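PDB 3P5S: CD38 molecule from Bos taurus, which is an ectoenzyme of the CD38 family, built of a largely helical part and a part with a four-stranded parallel sheet, and binds AVU in a pocket. Local coordinates for residues 116-121 / 134-139; 217-222 / 253-258. All blocks are in the same frame, centred on the assembly; numbering follows the deposited sequence.

Interaction 1: residues 116-121 / 134-139; sequences VFWSKT and LMTLED. With AVU ([(2R,3S,4R,5R)-5-(6-amino-9H-purin-9-yl)-3,4-dihydroxytetrahydrofuran-2-yl]methyl [(2R,3R,4R)-4-fluoro-3-hydroxytetrahydrofuran-2-yl]methyl dihydrogen diphosphate), chain E; NAG (2-acetamido-2-deoxy-beta-D-glucopyranose), chain C.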
loop_
_atom_site.group_PDB
_atom_site.type_symbol
_atom_site.label_atom_id
_atom_site.label_comp_id
_atom_site.label_asym_id
_atom_site.label_seq_id
_atom_site.Cartn_x
_atom_site.Cartn_y
_atom_site.Cartn_z
ATOM N N VAL A 116 1.821 -2.057 -9.606
ATOM C CA VAL A 116 0.386 -2.327 -9.506
ATOM C C VAL A 116 -0.237 -1.733 -8.246
ATOM O O VAL A 116 0.211 -1.994 -7.131
ATOM C CB VAL A 116 0.098 -3.857 -9.553
ATOM C CG1 VAL A 116 -1.407 -4.132 -9.364
ATOM C CG2 VAL A 116 0.601 -4.439 -10.868
ATOM N N PHE A 117 -1.268 -0.917 -8.432
ATOM C CA PHE A 117 -2.063 -0.388 -7.324
ATOM C C PHE A 117 -3.348 -1.185 -7.191
ATOM O O PHE A 117 -3.735 -1.895 -8.119
ATOM C CB PHE A 117 -2.438 1.071 -7.577
ATOM C CG PHE A 117 -1.257 2.001 -7.671
ATOM C CD1 PHE A 117 -0.842 2.718 -6.564
ATOM C CD2 PHE A 117 -0.579 2.167 -8.864
ATOM C CE1 PHE A 117 0.231 3.572 -6.628
ATOM C CE2 PHE A 117 0.520 3.026 -8.944
ATOM C CZ PHE A 117 0.913 3.741 -7.820
ATOM N N TRP A 118 -4.005 -1.073 -6.040
ATOM C CA TRP A 118 -5.297 -1.711 -5.840
ATOM C C TRP A 118 -6.104 -0.925 -4.812
ATOM O O TRP A 118 -5.553 -0.137 -4.041
ATOM C CB TRP A 118 -5.115 -3.154 -5.358
ATOM C CG TRP A 118 -4.199 -3.257 -4.163
ATOM C CD1 TRP A 118 -2.845 -3.439 -4.189
ATOM C CD2 TRP A 118 -4.565 -3.154 -2.775
ATOM N NE1 TRP A 118 -2.347 -3.481 -2.910
ATOM C CE2 TRP A 118 -3.376 -3.295 -2.021
ATOM C CE3 TRP A 118 -5.780 -2.972 -2.095
ATOM C CZ2 TRP A 118 -3.365 -3.239 -0.626
ATOM C CZ3 TRP A 118 -5.765 -2.924 -0.691
ATOM C CH2 TRP A 118 -4.571 -3.077 0.020
ATOM N N SER A 119 -7.406 -1.170 -4.779
ATOM C CA SER A 119 -8.285 -0.531 -3.830
ATOM C C SER A 119 -9.490 -1.451 -3.723
ATOM O O SER A 119 -10.172 -1.682 -4.725
ATOM C CB SER A 119 -8.709 0.858 -4.340
ATOM O OG SER A 119 -9.182 1.645 -3.268
ATOM N N LYS A 120 -9.716 -1.999 -2.531
ATOM C CA LYS A 120 -10.799 -2.950 -2.274
ATOM C C LYS A 120 -10.650 -4.273 -3.035
ATOM O O LYS A 120 -11.624 -4.987 -3.237
ATOM C CB LYS A 120 -12.161 -2.327 -2.588
ATOM C CG LYS A 120 -12.200 -0.819 -2.506
ATOM C CD LYS A 120 -12.447 -0.345 -1.096
ATOM C CE LYS A 120 -12.141 1.138 -0.967
ATOM N NZ LYS A 120 -12.230 1.595 0.437
ATOM N N THR A 121 -9.425 -4.588 -3.441
ATOM C CA THR A 121 -9.132 -5.742 -4.277
ATOM C C THR A 121 -7.768 -6.363 -3.943
ATOM O O THR A 121 -7.089 -6.895 -4.820
ATOM C CB THR A 121 -9.052 -5.342 -5.752
ATOM O OG1 THR A 121 -8.021 -4.362 -5.904
ATOM C CG2 THR A 121 -10.396 -4.749 -6.245
ATOM N N LEU A 134 4.522 -8.849 -11.620
ATOM C CA LEU A 134 4.456 -7.423 -11.375
ATOM C C LEU A 134 4.627 -7.219 -9.869
ATOM O O LEU A 134 4.787 -8.179 -9.130
ATOM C CB LEU A 134 3.097 -6.890 -11.855
ATOM C CG LEU A 134 2.854 -7.137 -13.340
ATOM C CD1 LEU A 134 1.522 -6.491 -13.749
ATOM C CD2 LEU A 134 3.999 -6.545 -14.161
ATOM N N MET A 135 4.557 -5.980 -9.395
ATOM C CA MET A 135 4.752 -5.751 -7.957
ATOM C C MET A 135 3.706 -4.787 -7.404
ATOM O O MET A 135 3.451 -3.735 -7.985
ATOM C CB MET A 135 6.172 -5.223 -7.680
ATOM C CG MET A 135 7.304 -6.173 -8.074
ATOM S SD MET A 135 8.946 -5.439 -7.804
ATOM C CE MET A 135 8.912 -5.233 -6.036
ATOM N N THR A 136 3.101 -5.166 -6.287
ATOM C CA THR A 136 2.219 -4.280 -5.557
ATOM C C THR A 136 3.052 -3.649 -4.456
ATOM O O THR A 136 4.228 -3.982 -4.306
ATOM C CB THR A 136 1.015 -5.028 -4.940
ATOM O OG1 THR A 136 1.494 -6.041 -4.036
ATOM C CG2 THR A 136 0.128 -5.632 -6.038
ATOM N N LEU A 137 2.454 -2.736 -3.701
ATOM C CA LEU A 137 3.147 -2.154 -2.548
ATOM C C LEU A 137 3.661 -3.249 -1.582
ATOM O O LEU A 137 4.728 -3.103 -0.956
ATOM C CB LEU A 137 2.229 -1.167 -1.820
ATOM C CG LEU A 137 2.913 -0.544 -0.594
ATOM C CD1 LEU A 137 4.202 0.132 -1.055
ATOM C CD2 LEU A 137 1.980 0.452 0.082
ATOM N N GLU A 138 2.915 -4.350 -1.472
ATOM C CA GLU A 138 3.290 -5.439 -0.577
ATOM C C GLU A 138 4.550 -6.166 -1.079
ATOM O O GLU A 138 5.151 -6.968 -0.356
ATOM C CB GLU A 138 2.129 -6.439 -0.383
ATOM C CG GLU A 138 0.903 -5.886 0.364
ATOM C CD GLU A 138 0.200 -4.696 -0.339
ATOM O OE1 GLU A 138 0.313 -4.557 -1.578
ATOM O OE2 GLU A 138 -0.471 -3.892 0.360
ATOM N N ASP A 139 4.964 -5.878 -2.307
ATOM C CA ASP A 139 6.135 -6.544 -2.866
ATOM C C ASP A 139 7.390 -5.690 -2.794
ATOM O O ASP A 139 8.470 -6.117 -3.237
ATOM C CB ASP A 139 5.876 -6.982 -4.301
ATOM C CG ASP A 139 4.722 -7.958 -4.407
ATOM O OD1 ASP A 139 4.695 -8.931 -3.629
ATOM O OD2 ASP A 139 3.828 -7.734 -5.257
HETATM N N1 AVU E . -0.909 -4.455 4.777
HETATM C C2 AVU E . -1.818 -4.121 5.713
HETATM N N3 AVU E . -2.571 -3.017 5.516
HETATM C C4 AVU E . -2.434 -2.245 4.422
HETATM C C5 AVU E . -1.508 -2.567 3.446
HETATM C C6 AVU E . -0.746 -3.702 3.664
HETATM N N6 AVU E . 0.238 -4.093 2.693
HETATM N N7 AVU E . -1.598 -1.620 2.473
HETATM C C8 AVU E . -2.547 -0.723 2.848
HETATM N N9 AVU E . -3.061 -1.119 4.043
HETATM P PA AVU E . -8.655 -0.158 0.851
HETATM P PB AVU E . -6.777 1.615 -0.257
HETATM C "C1'" AVU E . -4.123 -0.528 4.860
HETATM O O1A AVU E . -9.870 0.724 0.906
HETATM O O1B AVU E . -7.088 2.448 0.973
HETATM C C1R AVU E . -1.666 1.805 -1.202
HETATM C "C2'" AVU E . -4.281 0.946 4.745
HETATM O "O2'" AVU E . -4.278 1.540 6.014
HETATM O O2A AVU E . -8.985 -1.595 0.503
HETATM O O2B AVU E . -6.917 2.368 -1.558
HETATM C C2R AVU E . -1.425 0.712 -2.192
HETATM F F2R AVU E . -1.096 -0.364 -1.476
HETATM C "C3'" AVU E . -5.538 1.150 4.059
HETATM O "O3'" AVU E . -6.241 2.201 4.610
HETATM O O3A AVU E . -7.683 0.327 -0.290
HETATM C C3R AVU E . -2.689 0.429 -2.796
HETATM O O3R AVU E . -2.648 0.711 -4.173
HETATM C "C4'" AVU E . -6.296 -0.186 4.096
HETATM O "O4'" AVU E . -5.428 -1.137 4.634
HETATM C C4R AVU E . -3.701 1.281 -2.104
HETATM O O4R AVU E . -2.946 2.284 -1.419
HETATM C "C5'" AVU E . -6.874 -0.642 2.739
HETATM O "O5'" AVU E . -7.994 0.054 2.285
HETATM C C5R AVU E . -4.590 0.493 -1.198
HETATM O O5R AVU E . -5.241 1.122 -0.139
HETATM C C1 NAG C . -15.631 -6.809 -3.597
HETATM C C2 NAG C . -14.475 -7.786 -3.600
HETATM C C3 NAG C . -14.817 -8.875 -2.575
HETATM C C4 NAG C . -15.246 -8.253 -1.229
HETATM C C5 NAG C . -16.132 -7.016 -1.431
HETATM C C6 NAG C . -16.447 -6.221 -0.167
HETATM C C7 NAG C . -13.127 -8.185 -5.626
HETATM C C8 NAG C . -13.188 -8.575 -7.076
HETATM N N2 NAG C . -14.288 -8.232 -4.970
HETATM O O3 NAG C . -13.696 -9.713 -2.391
HETATM O O4 NAG C . -15.944 -9.196 -0.437
HETATM O O5 NAG C . -15.525 -6.161 -2.367
HETATM O O6 NAG C . -15.288 -5.579 0.293
HETATM O O7 NAG C . -12.055 -7.863 -5.111
HETATM O O HOH W 1 -0.029 -1.661 -4.452
#

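Interaction 2: residues 217-222 / 253-258; sequences VEAPNL and KSILDG. With AVU ([(2R,3S,4R,5R)-5-(6-amino-9H-purin-9-yl)-3,4-dihydroxytetrahydrofuran-2-yl]methyl [(2R,3R,4R)-4-fluoro-3-hydroxytetrahydrofuran-2-yl]methyl dihydrogen diphosphate), chain E.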
loop_
_atom_site.group_PDB
_atom_site.type_symbol
_atom_site.label_atom_id
_atom_site.label_comp_id
_atom_site.label_asym_id
_atom_site.label_seq_id
_atom_site.Cartn_x
_atom_site.Cartn_y
_atom_site.Cartn_z
ATOM N N VAL A 217 -4.324 9.532 -1.627
ATOM C CA VAL A 217 -2.869 9.576 -1.533
ATOM C C VAL A 217 -2.148 9.155 -2.821
ATOM O O VAL A 217 -1.230 9.836 -3.269
ATOM C CB VAL A 217 -2.367 8.716 -0.341
ATOM C CG1 VAL A 217 -0.831 8.731 -0.256
ATOM C CG2 VAL A 217 -2.966 9.229 0.953
ATOM N N GLU A 218 -2.542 8.033 -3.419
ATOM C CA GLU A 218 -1.787 7.521 -4.565
ATOM C C GLU A 218 -2.071 8.212 -5.892
ATOM O O GLU A 218 -1.162 8.768 -6.513
ATOM C CB GLU A 218 -1.916 6.003 -4.665
ATOM C CG GLU A 218 -1.413 5.376 -3.373
ATOM C CD GLU A 218 -1.685 3.911 -3.281
ATOM O OE1 GLU A 218 -2.736 3.428 -3.783
ATOM O OE2 GLU A 218 -0.819 3.246 -2.705
ATOM N N ALA A 219 -3.324 8.187 -6.333
ATOM C CA ALA A 219 -3.631 8.787 -7.617
ATOM C C ALA A 219 -3.181 10.268 -7.700
ATOM O O ALA A 219 -2.596 10.671 -8.710
ATOM C CB ALA A 219 -5.126 8.607 -7.960
ATOM N N PRO A 220 -3.411 11.070 -6.633
ATOM C CA PRO A 220 -3.058 12.500 -6.707
ATOM C C PRO A 220 -1.558 12.759 -6.642
ATOM O O PRO A 220 -1.160 13.877 -6.862
ATOM C CB PRO A 220 -3.719 13.096 -5.457
ATOM C CG PRO A 220 -4.735 12.070 -5.007
ATOM C CD PRO A 220 -4.172 10.750 -5.408
ATOM N N ASN A 221 -0.740 11.761 -6.323
ATOM C CA ASN A 221 0.689 11.999 -6.209
ATOM C C ASN A 221 1.464 11.216 -7.263
ATOM O O ASN A 221 2.692 11.138 -7.238
ATOM C CB ASN A 221 1.192 11.627 -4.804
ATOM C CG ASN A 221 0.870 12.680 -3.761
ATOM O OD1 ASN A 221 1.426 13.781 -3.780
ATOM N ND2 ASN A 221 -0.006 12.335 -2.815
ATOM N N LEU A 222 0.720 10.597 -8.166
ATOM C CA LEU A 222 1.287 9.757 -9.185
ATOM C C LEU A 222 2.225 10.605 -10.031
ATOM O O LEU A 222 1.841 11.678 -10.498
ATOM C CB LEU A 222 0.125 9.177 -9.994
ATOM C CG LEU A 222 0.275 8.004 -10.935
ATOM C CD1 LEU A 222 1.065 6.874 -10.273
ATOM C CD2 LEU A 222 -1.134 7.578 -11.352
ATOM N N LYS A 253 -10.529 9.974 -13.603
ATOM C CA LYS A 253 -10.047 10.548 -14.871
ATOM C C LYS A 253 -9.681 12.012 -14.682
ATOM O O LYS A 253 -8.669 12.489 -15.196
ATOM C CB LYS A 253 -11.096 10.434 -15.977
ATOM C CG LYS A 253 -10.758 11.246 -17.240
ATOM C CD LYS A 253 -9.772 10.515 -18.145
ATOM C CE LYS A 253 -9.392 11.352 -19.380
ATOM N NZ LYS A 253 -10.571 12.075 -19.973
ATOM N N SER A 254 -10.503 12.718 -13.919
ATOM C CA SER A 254 -10.226 14.121 -13.605
ATOM C C SER A 254 -8.883 14.314 -12.897
ATOM O O SER A 254 -8.097 15.197 -13.241
ATOM C CB SER A 254 -11.360 14.709 -12.759
ATOM O OG SER A 254 -11.083 16.054 -12.421
ATOM N N ILE A 255 -8.622 13.489 -11.897
ATOM C CA ILE A 255 -7.357 13.571 -11.168
ATOM C C ILE A 255 -6.184 13.294 -12.114
ATOM O O ILE A 255 -5.174 13.996 -12.123
ATOM C CB ILE A 255 -7.340 12.577 -10.001
ATOM C CG1 ILE A 255 -8.263 13.053 -8.885
ATOM C CG2 ILE A 255 -5.924 12.349 -9.468
ATOM C CD1 ILE A 255 -8.224 12.168 -7.667
ATOM N N LEU A 256 -6.334 12.284 -12.948
ATOM C CA LEU A 256 -5.233 11.914 -13.820
ATOM C C LEU A 256 -4.956 12.953 -14.893
ATOM O O LEU A 256 -3.814 13.086 -15.357
ATOM C CB LEU A 256 -5.489 10.542 -14.429
ATOM C CG LEU A 256 -5.640 9.501 -13.333
ATOM C CD1 LEU A 256 -5.935 8.175 -13.981
ATOM C CD2 LEU A 256 -4.351 9.450 -12.516
ATOM N N ASP A 257 -5.992 13.687 -15.291
ATOM C CA ASP A 257 -5.810 14.742 -16.280
ATOM C C ASP A 257 -4.865 15.799 -15.716
ATOM O O ASP A 257 -3.981 16.304 -16.415
ATOM C CB ASP A 257 -7.154 15.371 -16.641
ATOM C CG ASP A 257 -8.028 14.447 -17.477
ATOM O OD1 ASP A 257 -7.467 13.559 -18.153
ATOM O OD2 ASP A 257 -9.270 14.615 -17.464
ATOM N N GLY A 258 -5.039 16.093 -14.431
ATOM C CA GLY A 258 -4.292 17.148 -13.761
ATOM C C GLY A 258 -2.838 16.788 -13.545
ATOM O O GLY A 258 -1.993 17.673 -13.383
HETATM N N1 AVU E . -0.909 -4.455 4.777
HETATM C C2 AVU E . -1.818 -4.121 5.713
HETATM N N3 AVU E . -2.571 -3.017 5.516
HETATM C C4 AVU E . -2.434 -2.245 4.422
HETATM C C5 AVU E . -1.508 -2.567 3.446
HETATM C C6 AVU E . -0.746 -3.702 3.664
HETATM N N6 AVU E . 0.238 -4.093 2.693
HETATM N N7 AVU E . -1.598 -1.620 2.473
HETATM C C8 AVU E . -2.547 -0.723 2.848
HETATM N N9 AVU E . -3.061 -1.119 4.043
HETATM P PA AVU E . -8.655 -0.158 0.851
HETATM P PB AVU E . -6.777 1.615 -0.257
HETATM C "C1'" AVU E . -4.123 -0.528 4.860
HETATM O O1A AVU E . -9.870 0.724 0.906
HETATM O O1B AVU E . -7.088 2.448 0.973
HETATM C C1R AVU E . -1.666 1.805 -1.202
HETATM C "C2'" AVU E . -4.281 0.946 4.745
HETATM O "O2'" AVU E . -4.278 1.540 6.014
HETATM O O2A AVU E . -8.985 -1.595 0.503
HETATM O O2B AVU E . -6.917 2.368 -1.558
HETATM C C2R AVU E . -1.425 0.712 -2.192
HETATM F F2R AVU E . -1.096 -0.364 -1.476
HETATM C "C3'" AVU E . -5.538 1.150 4.059
HETATM O "O3'" AVU E . -6.241 2.201 4.610
HETATM O O3A AVU E . -7.683 0.327 -0.290
HETATM C C3R AVU E . -2.689 0.429 -2.796
HETATM O O3R AVU E . -2.648 0.711 -4.173
HETATM C "C4'" AVU E . -6.296 -0.186 4.096
HETATM O "O4'" AVU E . -5.428 -1.137 4.634
HETATM C C4R AVU E . -3.701 1.281 -2.104
HETATM O O4R AVU E . -2.946 2.284 -1.419
HETATM C "C5'" AVU E . -6.874 -0.642 2.739
HETATM O "O5'" AVU E . -7.994 0.054 2.285
HETATM C C5R AVU E . -4.590 0.493 -1.198
HETATM O O5R AVU E . -5.241 1.122 -0.139
#

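Interaction 1: residues 116-121 / 134-139
Trp118 and Glu138 meet from opposite directions. The indole NE1 donates to Glu138 OE1 over 3.2 Å, nearly in the ring plane, on the syn side of the carboxylate but 34° out of its plane. OE2 lies at the ring edge, 3.1 Å from Trp118 CZ2. Ring and carboxylate planes are 48° apart. A bend in the glutamate chain (chi2 62°) turns the carboxylate to this edge. One face of the indole lies under C5R of AVU, and Trp118 N donates to AVU O3R at 2.9 Å. Leu137 CB lies near F2R. Ser119 OG, Lys120 N and Lys120 NZ bind the diphosphate. Glu138 OE2 also meets N6 of AVU, but the modelled distance is too short to be trusted.

Backbone contacts hold the two segments beside each other. Val116 N donates to Met135 O at 2.8 Å. Val116 O takes a CA-H contact from Thr136 and a hydrogen bond from a water, which accepts from Leu137 N. Val116 CG2 packs on Leu134 CB at 3.6 Å. Thr136 N donates almost straight to Asp139 OD2, which pins the turn that carries Glu138.

The edge strand 115-119 and the 3-10 turn at 137-139 thus form a wall of the AVU pocket.

Interaction 2: residues 217-222 / 253-258
Ile255 lies against Ala219 and Pro220, and the contact involves no stacked flat groups. The flat amide of Asn221 faces back into its own segment: ND2 donates to Val217 O at 2.8 Å, in the amide plane and on a lone pair of the carbonyl. This side-chain bond ties Asn221 back to Val217, four residues earlier.

No hydrogen bond crosses the contact; it is van der Waals packing of methyls on side chains and on one backbone carbonyl. Ile255 CG2 lies 3.8 Å from Ala219 O and 4.0 Å from Pro220 CA. With chi1 at -72°, this methyl stands anti to the backbone N, while CG1 carries CD1 to the proline ring. There CD1 is 4.4 Å from Pro220 CG, an outer, looser touch. Beside this, Leu222 CD2 and Leu256 CD2 meet at 3.9 Å; their side chains cross obliquely, and both residues are buried.

The packing joins residues 219-222, at the C-terminal side of helix 213-218, to the C-terminal part of helix 247-258. Leu222 O accepts a hydrogen bond from Arg259 NE. Outward from the contact, Leu256 rests on Phe263 of strand 262-270, Leu222 on Phe117 of strand 115-119, and Asn221 on helix 176-191.

Interactions 1 and 2 have centres about 17 Å apart and follow each other in the chain. They touch through Phe117, whose CZ lies 4.0 Å from Leu222 CD1. Both also touch AVU. From interaction 1, Ser119 and Lys120 hold the diphosphate, Glu138 lies at N6, and Leu137 lies at F2R. From residues 217-222, Glu218 comes to the same fluorinated ring, at C1R. The modelled distance of 2.2 Å between Glu218 OE2 and AVU C1R is too short for an ordinary contact, so this detail is doubtful. Interaction 1 thus forms part of the pocket itself. Interaction 2 packs the segment bearing Glu218 against helix 247-258, away from AVU.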